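Local coordinates for copper induced nitroreductase D (Lactococcus lactis, PDB 2WQF), which is a copper-induced, FMN-binding flavoprotein that probably works as a nitroreductase and takes part in the defence against oxidative stress, at residues Glu8-Ile13 with Val137-Ala142; Tyr14-Asn19 with Lys93-Thr98; Gly147-His152 with Gln176-Ser181. All coordinates share one frame; numbering follows the deposited sequence.

In the fold
All three contacts reach the same FMN, and contact 3 touches each of the other two. Contact 1 holds the phosphate, contact 3 holds the edge of the flavin ring, and contact 2 reaches the cofactor through Tyr-14, which follows directly on segment 8-13, whose Arg-10, Arg-11 and Thr-12 bind the phosphate. The centres of contacts 1 and 3 are about 9 Å apart, joined where Ile-13 N lies 2.9 Å from Ala-148 O. The centres of contacts 2 and 3 are about 8 Å apart, and the two share a sheet: strand 171-182 pairs with strands 16-17, 97-104 and 146-151, with Gly-97 O 3.0 Å from Phe-179 N. Contacts 1 and 2, about 14 Å apart between centres, adjoin only through the chain.

Contact 1. Residues Glu8-Ile13 with Val137-Ala142; sequences ENRRTI and VWTALA. With FMN (flavin mononucleotide), chain B.
Arg-10 and Trp-138 both carry CG anti to the backbone N (chi1 -179° and -165°), which sends the two side chains toward each other, and further bends at chi2 and chi3 fold the arginine over one face of the indole. Its CG lies 3.7 Å from the centroid of the five-membered ring of Trp-138 in a CH-pi contact. Farther along, Arg-10 CZ stands 4.5 Å above the centroid of the six-membered ring, a cation-pi pair. The guanidinium is not laid flat: its plane is 76° from that of the indole, and its NH1 edge is turned to the ring face, 3.3 Å from Trp-138 CZ2. NH1 also donates an almost straight bond of 2.8 Å to FMN O2P, while Arg-10 NH2 takes O1P.

Thr-12 stands at the rim of the same indole, and its OG1 binds FMN O2P at 2.7 Å. Its backbone N reaches FMN O3P at 2.8 Å, an oxygen that Arg-11 NE also holds. At the pyrrole side, Trp-138 NE1 donates to Arg-11 O at 3.3 Å, from well above the carbonyl plane, and has a second, weak bond to Ala-148 O. Thr-139 OG1, bonded to Val-135 O, flanks the aliphatic part of Arg-10, and Arg-10 also packs on Pro-38 of the second subunit.

With Trp-138 replaced by an alanine the indole face under Arg-10 is gone, and the guanidinium would probably turn more freely and hold the phosphate less precisely.

Each terminal phosphate oxygen thus has at least one donor, and O2P and O3P at least two. The two arginines probably balance much of the phosphate charge; Lys-189, near Arg-11, also bonds to FMN. The indole probably helps set the direction from which Arg-10 delivers its N-H groups.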
# COMPACT_ATOMS: atom_id res chain seq x y z
N GLU A 8 13.47 -5.99 -1.13
CA GLU A 8 14.11 -6.44 -2.35
C GLU A 8 13.84 -7.92 -2.62
O GLU A 8 13.73 -8.33 -3.77
CB GLU A 8 15.62 -6.13 -2.30
CG GLU A 8 16.32 -6.33 -3.63
CD GLU A 8 17.73 -5.78 -3.62
OE1 GLU A 8 18.18 -5.30 -2.56
OE2 GLU A 8 18.38 -5.84 -4.69
N ASN A 9 13.71 -8.70 -1.56
CA ASN A 9 13.53 -10.14 -1.69
C ASN A 9 12.11 -10.56 -2.12
O ASN A 9 11.92 -11.66 -2.64
CB ASN A 9 13.89 -10.82 -0.36
CG ASN A 9 13.88 -12.33 -0.46
OD1 ASN A 9 14.60 -12.92 -1.28
ND2 ASN A 9 13.07 -12.97 0.37
N ARG A 10 11.14 -9.68 -1.91
CA ARG A 10 9.77 -9.91 -2.36
C ARG A 10 9.72 -9.72 -3.87
O ARG A 10 10.10 -8.66 -4.38
CB ARG A 10 8.78 -8.95 -1.71
CG ARG A 10 7.33 -9.17 -2.14
CD ARG A 10 6.56 -7.91 -2.34
NE ARG A 10 7.27 -7.04 -3.25
CZ ARG A 10 7.32 -7.17 -4.58
NH1 ARG A 10 6.57 -8.07 -5.21
NH2 ARG A 10 8.09 -6.35 -5.27
N ARG A 11 9.28 -10.76 -4.58
CA ARG A 11 9.13 -10.72 -6.03
C ARG A 11 7.87 -11.47 -6.46
O ARG A 11 7.32 -12.29 -5.72
CB ARG A 11 10.33 -11.34 -6.73
CG ARG A 11 11.65 -10.60 -6.50
CD ARG A 11 11.68 -9.20 -7.09
NE ARG A 11 11.38 -9.22 -8.52
CZ ARG A 11 12.25 -9.57 -9.47
NH1 ARG A 11 13.51 -9.87 -9.16
NH2 ARG A 11 11.87 -9.57 -10.72
N THR A 12 7.44 -11.18 -7.68
CA THR A 12 6.40 -11.95 -8.34
C THR A 12 6.97 -13.30 -8.77
O THR A 12 7.92 -13.38 -9.56
CB THR A 12 5.83 -11.18 -9.54
OG1 THR A 12 5.07 -10.07 -9.08
CG2 THR A 12 4.94 -12.07 -10.39
N ILE A 13 6.41 -14.35 -8.20
CA ILE A 13 6.76 -15.72 -8.55
C ILE A 13 5.54 -16.42 -9.09
O ILE A 13 4.56 -16.62 -8.38
CB ILE A 13 7.26 -16.49 -7.29
CG1 ILE A 13 8.42 -15.77 -6.60
CG2 ILE A 13 7.59 -17.94 -7.62
CD1 ILE A 13 9.68 -15.65 -7.42
N VAL A 137 1.76 -8.49 3.43
CA VAL A 137 1.59 -9.93 3.47
C VAL A 137 2.55 -10.61 2.49
O VAL A 137 3.24 -11.57 2.81
CB VAL A 137 0.13 -10.34 3.19
CG1 VAL A 137 0.02 -11.84 2.95
CG2 VAL A 137 -0.77 -9.93 4.36
N TRP A 138 2.61 -10.07 1.29
CA TRP A 138 3.44 -10.61 0.22
C TRP A 138 4.91 -10.66 0.67
O TRP A 138 5.60 -11.67 0.49
CB TRP A 138 3.27 -9.69 -1.00
CG TRP A 138 3.74 -10.18 -2.34
CD1 TRP A 138 4.53 -11.25 -2.61
CD2 TRP A 138 3.45 -9.55 -3.59
NE1 TRP A 138 4.72 -11.36 -3.99
CE2 TRP A 138 4.06 -10.32 -4.59
CE3 TRP A 138 2.69 -8.44 -3.96
CZ2 TRP A 138 3.97 -9.98 -5.95
CZ3 TRP A 138 2.61 -8.10 -5.30
CH2 TRP A 138 3.23 -8.88 -6.27
N THR A 139 5.38 -9.56 1.24
CA THR A 139 6.74 -9.48 1.70
C THR A 139 6.99 -10.40 2.89
O THR A 139 8.04 -11.04 2.99
CB THR A 139 7.13 -8.02 2.05
OG1 THR A 139 6.87 -7.18 0.92
CG2 THR A 139 8.59 -7.94 2.42
N ALA A 140 6.02 -10.49 3.80
CA ALA A 140 6.16 -11.39 4.94
C ALA A 140 6.29 -12.86 4.48
O ALA A 140 7.09 -13.64 5.03
CB ALA A 140 4.98 -11.21 5.92
N LEU A 141 5.51 -13.23 3.48
CA LEU A 141 5.58 -14.57 2.90
C LEU A 141 6.96 -14.81 2.27
O LEU A 141 7.55 -15.88 2.42
CB LEU A 141 4.47 -14.76 1.88
CG LEU A 141 3.04 -14.86 2.41
CD1 LEU A 141 2.05 -14.86 1.26
CD2 LEU A 141 2.86 -16.08 3.27
N ALA A 142 7.49 -13.80 1.57
CA ALA A 142 8.80 -13.94 0.96
C ALA A 142 9.86 -14.18 2.03
O ALA A 142 10.81 -14.92 1.81
CB ALA A 142 9.14 -12.71 0.11
N1 FMN B . 0.70 -9.21 -11.51
C2 FMN B . -0.16 -10.18 -12.20
O2 FMN B . 0.32 -11.19 -12.66
N3 FMN B . -1.54 -9.86 -12.38
C4 FMN B . -2.12 -8.70 -11.90
O4 FMN B . -3.30 -8.54 -12.00
C4A FMN B . -1.25 -7.72 -11.23
N5 FMN B . -1.68 -6.58 -10.79
C5A FMN B . -0.84 -5.83 -9.80
C6 FMN B . -1.48 -4.73 -9.01
C7 FMN B . -0.81 -4.07 -8.07
C7M FMN B . -1.49 -2.95 -7.32
C8 FMN B . 0.62 -4.48 -7.78
C8M FMN B . 1.39 -3.79 -6.67
C9 FMN B . 1.22 -5.44 -8.50
C9A FMN B . 0.45 -6.17 -9.57
N10 FMN B . 1.04 -7.20 -10.37
C10 FMN B . 0.19 -8.07 -11.06
C1' FMN B . 2.44 -7.56 -10.23
C2' FMN B . 3.35 -6.49 -10.82
O2' FMN B . 3.30 -6.56 -12.22
C3' FMN B . 4.76 -6.70 -10.26
O3' FMN B . 4.65 -6.42 -8.88
C4' FMN B . 5.76 -5.73 -10.90
O4' FMN B . 5.96 -6.07 -12.27
C5' FMN B . 7.10 -5.72 -10.18
O5' FMN B . 7.63 -7.05 -10.17
P FMN B . 7.94 -7.79 -8.76
O1P FMN B . 8.80 -6.93 -7.93
O2P FMN B . 6.56 -8.07 -8.05
O3P FMN B . 8.64 -9.16 -9.16

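Contact 2. Residues Tyr14-Asn19 with Lys93-Thr98; sequences YALGRN and KAAFGT. With FMN (flavin mononucleotide), chain B.
Arg-18 lies extended across the turn between helix 88-93 and strand 97-104, and its guanidinium meets Lys-93 O and Ala-95 O at the edge. NH2 makes the shorter bond, 2.7 Å to Lys-93 O, which lies nearly in the guanidinium plane. NE bonds to Ala-95 O at 3.0 Å, approaching from above that carbonyl plane, and adds a weak bond to Ala-94 O. Two carbonyls, with weak help from a third, probably limit the rotation of the group, and NH2 also forms a salt bridge with Asp-57 of helix 53-73. Lys-93 NZ is 6.2 Å from Arg-18 NH2, and pairs with Asp-61 of the same helix.

Nearer the backbone, Arg-18 CG passes 3.9 Å from Phe-96 CA, and the Phe-96 ring turns its CD1 toward Arg-18 CB. On the buried side Leu-16 CB meets Ala-95 CB at 3.8 Å, and both residues also pack on Val-178. At the start of the run, Tyr-14 extends to the cofactor, its OH donating to FMN O2 at 2.6 Å with the oxygen in the ring plane.

Phe-96 and Gly-97 both face Phe-179, the arrangement of a classic beta bulge at the entry of strand 97-104 into the sheet.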
# COMPACT_ATOMS: atom_id res chain seq x y z
N TYR A 14 5.62 -16.81 -10.35
CA TYR A 14 4.51 -17.49 -11.00
C TYR A 14 4.57 -19.01 -10.84
O TYR A 14 3.53 -19.67 -10.85
CB TYR A 14 4.44 -17.12 -12.49
CG TYR A 14 3.99 -15.69 -12.71
CD1 TYR A 14 2.74 -15.26 -12.23
CD2 TYR A 14 4.81 -14.75 -13.32
CE1 TYR A 14 2.31 -13.96 -12.41
CE2 TYR A 14 4.40 -13.44 -13.52
CZ TYR A 14 3.16 -13.04 -13.05
OH TYR A 14 2.75 -11.73 -13.26
N ALA A 15 5.78 -19.55 -10.70
CA ALA A 15 5.98 -20.99 -10.60
C ALA A 15 5.96 -21.37 -9.14
O ALA A 15 6.98 -21.27 -8.44
CB ALA A 15 7.30 -21.42 -11.26
N LEU A 16 4.79 -21.82 -8.70
CA LEU A 16 4.53 -22.06 -7.28
C LEU A 16 4.10 -23.50 -7.05
O LEU A 16 3.39 -24.10 -7.88
CB LEU A 16 3.47 -21.09 -6.75
CG LEU A 16 3.85 -19.62 -6.71
CD1 LEU A 16 2.63 -18.79 -6.34
CD2 LEU A 16 5.01 -19.33 -5.74
N GLY A 17 4.50 -24.05 -5.91
CA GLY A 17 4.11 -25.40 -5.54
C GLY A 17 3.60 -25.47 -4.12
O GLY A 17 3.28 -24.43 -3.49
N ARG A 18 3.54 -26.70 -3.59
CA ARG A 18 2.92 -26.94 -2.30
C ARG A 18 3.89 -27.47 -1.24
O ARG A 18 3.47 -28.03 -0.23
CB ARG A 18 1.75 -27.90 -2.50
CG ARG A 18 0.75 -27.32 -3.45
CD ARG A 18 -0.53 -28.11 -3.53
NE ARG A 18 -1.50 -27.44 -4.39
CZ ARG A 18 -2.68 -27.96 -4.73
NH1 ARG A 18 -3.02 -29.16 -4.29
NH2 ARG A 18 -3.50 -27.27 -5.50
N ASN A 19 5.17 -27.23 -1.46
CA ASN A 19 6.22 -27.66 -0.54
C ASN A 19 6.35 -26.67 0.61
O ASN A 19 7.35 -25.95 0.74
CB ASN A 19 7.54 -27.83 -1.32
CG ASN A 19 8.68 -28.31 -0.46
OD1 ASN A 19 8.50 -29.02 0.56
ND2 ASN A 19 9.89 -27.96 -0.89
N LYS A 93 -3.68 -22.69 -9.62
CA LYS A 93 -4.19 -23.83 -8.83
C LYS A 93 -3.07 -24.62 -8.15
O LYS A 93 -3.22 -25.03 -7.00
CB LYS A 93 -5.03 -24.77 -9.70
CG LYS A 93 -5.64 -25.92 -8.90
CD LYS A 93 -6.49 -26.85 -9.76
CE LYS A 93 -6.32 -28.28 -9.28
NZ LYS A 93 -7.01 -29.27 -10.15
N ALA A 94 -1.97 -24.84 -8.88
CA ALA A 94 -0.86 -25.63 -8.39
C ALA A 94 -0.20 -25.06 -7.13
O ALA A 94 0.53 -25.77 -6.43
CB ALA A 94 0.18 -25.79 -9.49
N ALA A 95 -0.45 -23.78 -6.83
CA ALA A 95 0.09 -23.13 -5.64
C ALA A 95 -0.51 -23.74 -4.37
O ALA A 95 -1.50 -24.46 -4.41
CB ALA A 95 -0.19 -21.63 -5.70
N PHE A 96 0.08 -23.42 -3.23
CA PHE A 96 -0.41 -23.92 -1.94
C PHE A 96 -1.73 -23.28 -1.53
O PHE A 96 -2.59 -23.92 -0.94
CB PHE A 96 0.63 -23.66 -0.84
CG PHE A 96 0.27 -24.24 0.49
CD1 PHE A 96 0.47 -25.59 0.74
CD2 PHE A 96 -0.20 -23.44 1.51
CE1 PHE A 96 0.16 -26.14 1.97
CE2 PHE A 96 -0.52 -23.98 2.73
CZ PHE A 96 -0.33 -25.33 2.96
N GLY A 97 -1.89 -22.00 -1.83
CA GLY A 97 -3.09 -21.30 -1.41
C GLY A 97 -3.29 -19.98 -2.11
O GLY A 97 -2.45 -19.53 -2.90
N THR A 98 -4.40 -19.33 -1.76
CA THR A 98 -4.77 -18.01 -2.30
C THR A 98 -5.31 -17.18 -1.13
O THR A 98 -6.17 -17.63 -0.38
CB THR A 98 -5.81 -18.07 -3.45
OG1 THR A 98 -5.32 -18.92 -4.49
CG2 THR A 98 -6.05 -16.72 -4.04
N1 FMN B . 0.70 -9.21 -11.51
C2 FMN B . -0.16 -10.18 -12.20
O2 FMN B . 0.32 -11.19 -12.66
N3 FMN B . -1.54 -9.86 -12.38
C4 FMN B . -2.12 -8.70 -11.90
O4 FMN B . -3.30 -8.54 -12.00
C4A FMN B . -1.25 -7.72 -11.23
N5 FMN B . -1.68 -6.58 -10.79
C5A FMN B . -0.84 -5.83 -9.80
C6 FMN B . -1.48 -4.73 -9.01
C7 FMN B . -0.81 -4.07 -8.07
C7M FMN B . -1.49 -2.95 -7.32
C8 FMN B . 0.62 -4.48 -7.78
C8M FMN B . 1.39 -3.79 -6.67
C9 FMN B . 1.22 -5.44 -8.50
C9A FMN B . 0.45 -6.17 -9.57
N10 FMN B . 1.04 -7.20 -10.37
C10 FMN B . 0.19 -8.07 -11.06
C1' FMN B . 2.44 -7.56 -10.23
C2' FMN B . 3.35 -6.49 -10.82
O2' FMN B . 3.30 -6.56 -12.22
C3' FMN B . 4.76 -6.70 -10.26
O3' FMN B . 4.65 -6.42 -8.88
C4' FMN B . 5.76 -5.73 -10.90
O4' FMN B . 5.96 -6.07 -12.27
C5' FMN B . 7.10 -5.72 -10.18
O5' FMN B . 7.63 -7.05 -10.17
P FMN B . 7.94 -7.79 -8.76
O1P FMN B . 8.80 -6.93 -7.93
O2P FMN B . 6.56 -8.07 -8.05
O3P FMN B . 8.64 -9.16 -9.16

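Contact 3. Residues Gly147-His152 with Gln176-Ser181; sequences GANLQH and QLVFGS. With FMN (flavin mononucleotide), chain B.
Gln-151 and Gln-176 form a hydrogen-bonded antiparallel pair, with Gln-151 N 2.8 Å from Gln-176 O, at the end of the strands where the flavin sits. The Gln-151 side chain, bent at chi2, turns from its neighbour toward the pyrimidine edge of FMN: NE2 donates to O2 at 3.0 Å, and OE1 accepts a weak bond from N3. Next in the chain, His-152 ND1 donates an almost straight bond to FMN O4 at 2.8 Å, with the oxygen near the imidazole plane. Leu-150 CD2 touches the dimethylbenzene end, 3.9 Å from FMN C7.

Behind this first shell, Asn-149 OD1 receives the other N-H of Gln-151 NE2 at 2.8 Å, which settles which way round the glutamine amide lies. Asn-149 itself runs beside Val-178, and its ND2 is held by Ile-13 O. Gln-176 OE1 bonds to Tyr-153 N just beyond His-152, whose ring meets Trp-125 of the second subunit.

Farther back, Asn-149 with Val-178 and Gly-147 with Gly-180 continue the hydrogen-bonded pairs. On the other face of the sheet Ala-148 CB packs 3.8 Å from Leu-177 CD1, and Leu-177 in turn touches Val-137 and Trp-138 of helix 121-143.

With donors at both O2 and O4, the pyrimidine ring would probably be polarised toward its oxygens, which is likely to help it accept electrons.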
# COMPACT_ATOMS: atom_id res chain seq x y z
N GLY A 147 6.97 -17.90 -2.28
CA GLY A 147 6.72 -16.93 -3.33
C GLY A 147 5.24 -16.65 -3.45
O GLY A 147 4.39 -17.35 -2.90
N ALA A 148 4.92 -15.60 -4.19
CA ALA A 148 3.53 -15.24 -4.42
C ALA A 148 3.42 -14.37 -5.66
O ALA A 148 4.40 -13.78 -6.12
CB ALA A 148 2.93 -14.48 -3.20
N ASN A 149 2.19 -14.28 -6.17
CA ASN A 149 1.85 -13.35 -7.25
C ASN A 149 0.44 -12.81 -7.00
O ASN A 149 -0.36 -13.45 -6.33
CB ASN A 149 2.04 -14.00 -8.63
CG ASN A 149 1.09 -15.17 -8.86
OD1 ASN A 149 -0.07 -14.98 -9.14
ND2 ASN A 149 1.59 -16.37 -8.72
N LEU A 150 0.19 -11.61 -7.47
CA LEU A 150 -1.03 -10.90 -7.19
C LEU A 150 -1.91 -10.79 -8.43
O LEU A 150 -1.52 -10.20 -9.43
CB LEU A 150 -0.71 -9.48 -6.66
CG LEU A 150 -1.91 -8.64 -6.23
CD1 LEU A 150 -2.61 -9.25 -5.04
CD2 LEU A 150 -1.47 -7.21 -5.94
N GLN A 151 -3.10 -11.38 -8.35
CA GLN A 151 -4.06 -11.43 -9.43
C GLN A 151 -5.29 -10.61 -9.14
O GLN A 151 -5.59 -10.26 -7.98
CB GLN A 151 -4.46 -12.88 -9.73
CG GLN A 151 -3.31 -13.79 -10.13
CD GLN A 151 -2.46 -13.18 -11.22
OE1 GLN A 151 -2.98 -12.64 -12.19
NE2 GLN A 151 -1.15 -13.23 -11.05
N HIS A 152 -6.03 -10.32 -10.21
CA HIS A 152 -7.24 -9.52 -10.17
C HIS A 152 -8.35 -10.10 -11.04
O HIS A 152 -8.60 -9.65 -12.15
CB HIS A 152 -6.91 -8.07 -10.55
CG HIS A 152 -5.98 -7.43 -9.58
ND1 HIS A 152 -4.61 -7.45 -9.75
CD2 HIS A 152 -6.20 -6.83 -8.39
CE1 HIS A 152 -4.04 -6.84 -8.72
NE2 HIS A 152 -4.99 -6.48 -7.87
N GLN A 176 -6.15 -11.02 -5.28
CA GLN A 176 -5.95 -12.41 -4.88
C GLN A 176 -4.47 -12.74 -4.93
O GLN A 176 -3.86 -12.80 -6.00
CB GLN A 176 -6.74 -13.38 -5.76
CG GLN A 176 -8.22 -13.07 -5.80
CD GLN A 176 -8.57 -12.07 -6.89
OE1 GLN A 176 -8.24 -12.28 -8.05
NE2 GLN A 176 -9.24 -11.00 -6.52
N LEU A 177 -3.90 -12.97 -3.76
CA LEU A 177 -2.48 -13.24 -3.66
C LEU A 177 -2.28 -14.75 -3.59
O LEU A 177 -2.59 -15.40 -2.60
CB LEU A 177 -1.89 -12.53 -2.44
CG LEU A 177 -0.37 -12.58 -2.34
CD1 LEU A 177 0.33 -11.71 -3.39
CD2 LEU A 177 0.06 -12.15 -0.92
N VAL A 178 -1.82 -15.32 -4.71
CA VAL A 178 -1.54 -16.73 -4.87
C VAL A 178 -0.13 -16.98 -4.33
O VAL A 178 0.80 -16.25 -4.65
CB VAL A 178 -1.60 -17.12 -6.35
CG1 VAL A 178 -1.34 -18.59 -6.53
CG2 VAL A 178 -2.97 -16.79 -6.90
N PHE A 179 0.01 -17.99 -3.46
CA PHE A 179 1.28 -18.21 -2.76
C PHE A 179 1.62 -19.67 -2.62
O PHE A 179 0.76 -20.56 -2.66
CB PHE A 179 1.29 -17.51 -1.40
CG PHE A 179 0.46 -18.19 -0.34
CD1 PHE A 179 1.07 -19.06 0.55
CD2 PHE A 179 -0.91 -17.99 -0.27
CE1 PHE A 179 0.31 -19.70 1.54
CE2 PHE A 179 -1.68 -18.65 0.70
CZ PHE A 179 -1.06 -19.50 1.59
N GLY A 180 2.91 -19.94 -2.49
CA GLY A 180 3.38 -21.31 -2.34
C GLY A 180 4.88 -21.41 -2.36
O GLY A 180 5.58 -20.42 -2.23
N SER A 181 5.38 -22.63 -2.49
CA SER A 181 6.81 -22.82 -2.59
C SER A 181 7.32 -22.31 -3.93
O SER A 181 6.64 -22.42 -4.94
CB SER A 181 7.15 -24.28 -2.40
OG SER A 181 6.43 -25.12 -3.30
N1 FMN B . 0.70 -9.21 -11.51
C2 FMN B . -0.16 -10.18 -12.20
O2 FMN B . 0.32 -11.19 -12.66
N3 FMN B . -1.54 -9.86 -12.38
C4 FMN B . -2.12 -8.70 -11.90
O4 FMN B . -3.30 -8.54 -12.00
C4A FMN B . -1.25 -7.72 -11.23
N5 FMN B . -1.68 -6.58 -10.79
C5A FMN B . -0.84 -5.83 -9.80
C6 FMN B . -1.48 -4.73 -9.01
C7 FMN B . -0.81 -4.07 -8.07
C7M FMN B . -1.49 -2.95 -7.32
C8 FMN B . 0.62 -4.48 -7.78
C8M FMN B . 1.39 -3.79 -6.67
C9 FMN B . 1.22 -5.44 -8.50
C9A FMN B . 0.45 -6.17 -9.57
N10 FMN B . 1.04 -7.20 -10.37
C10 FMN B . 0.19 -8.07 -11.06
C1' FMN B . 2.44 -7.56 -10.23
C2' FMN B . 3.35 -6.49 -10.82
O2' FMN B . 3.30 -6.56 -12.22
C3' FMN B . 4.76 -6.70 -10.26
O3' FMN B . 4.65 -6.42 -8.88
C4' FMN B . 5.76 -5.73 -10.90
O4' FMN B . 5.96 -6.07 -12.27
C5' FMN B . 7.10 -5.72 -10.18
O5' FMN B . 7.63 -7.05 -10.17
P FMN B . 7.94 -7.79 -8.76
O1P FMN B . 8.80 -6.93 -7.93
O2P FMN B . 6.56 -8.07 -8.05
O3P FMN B . 8.64 -9.16 -9.16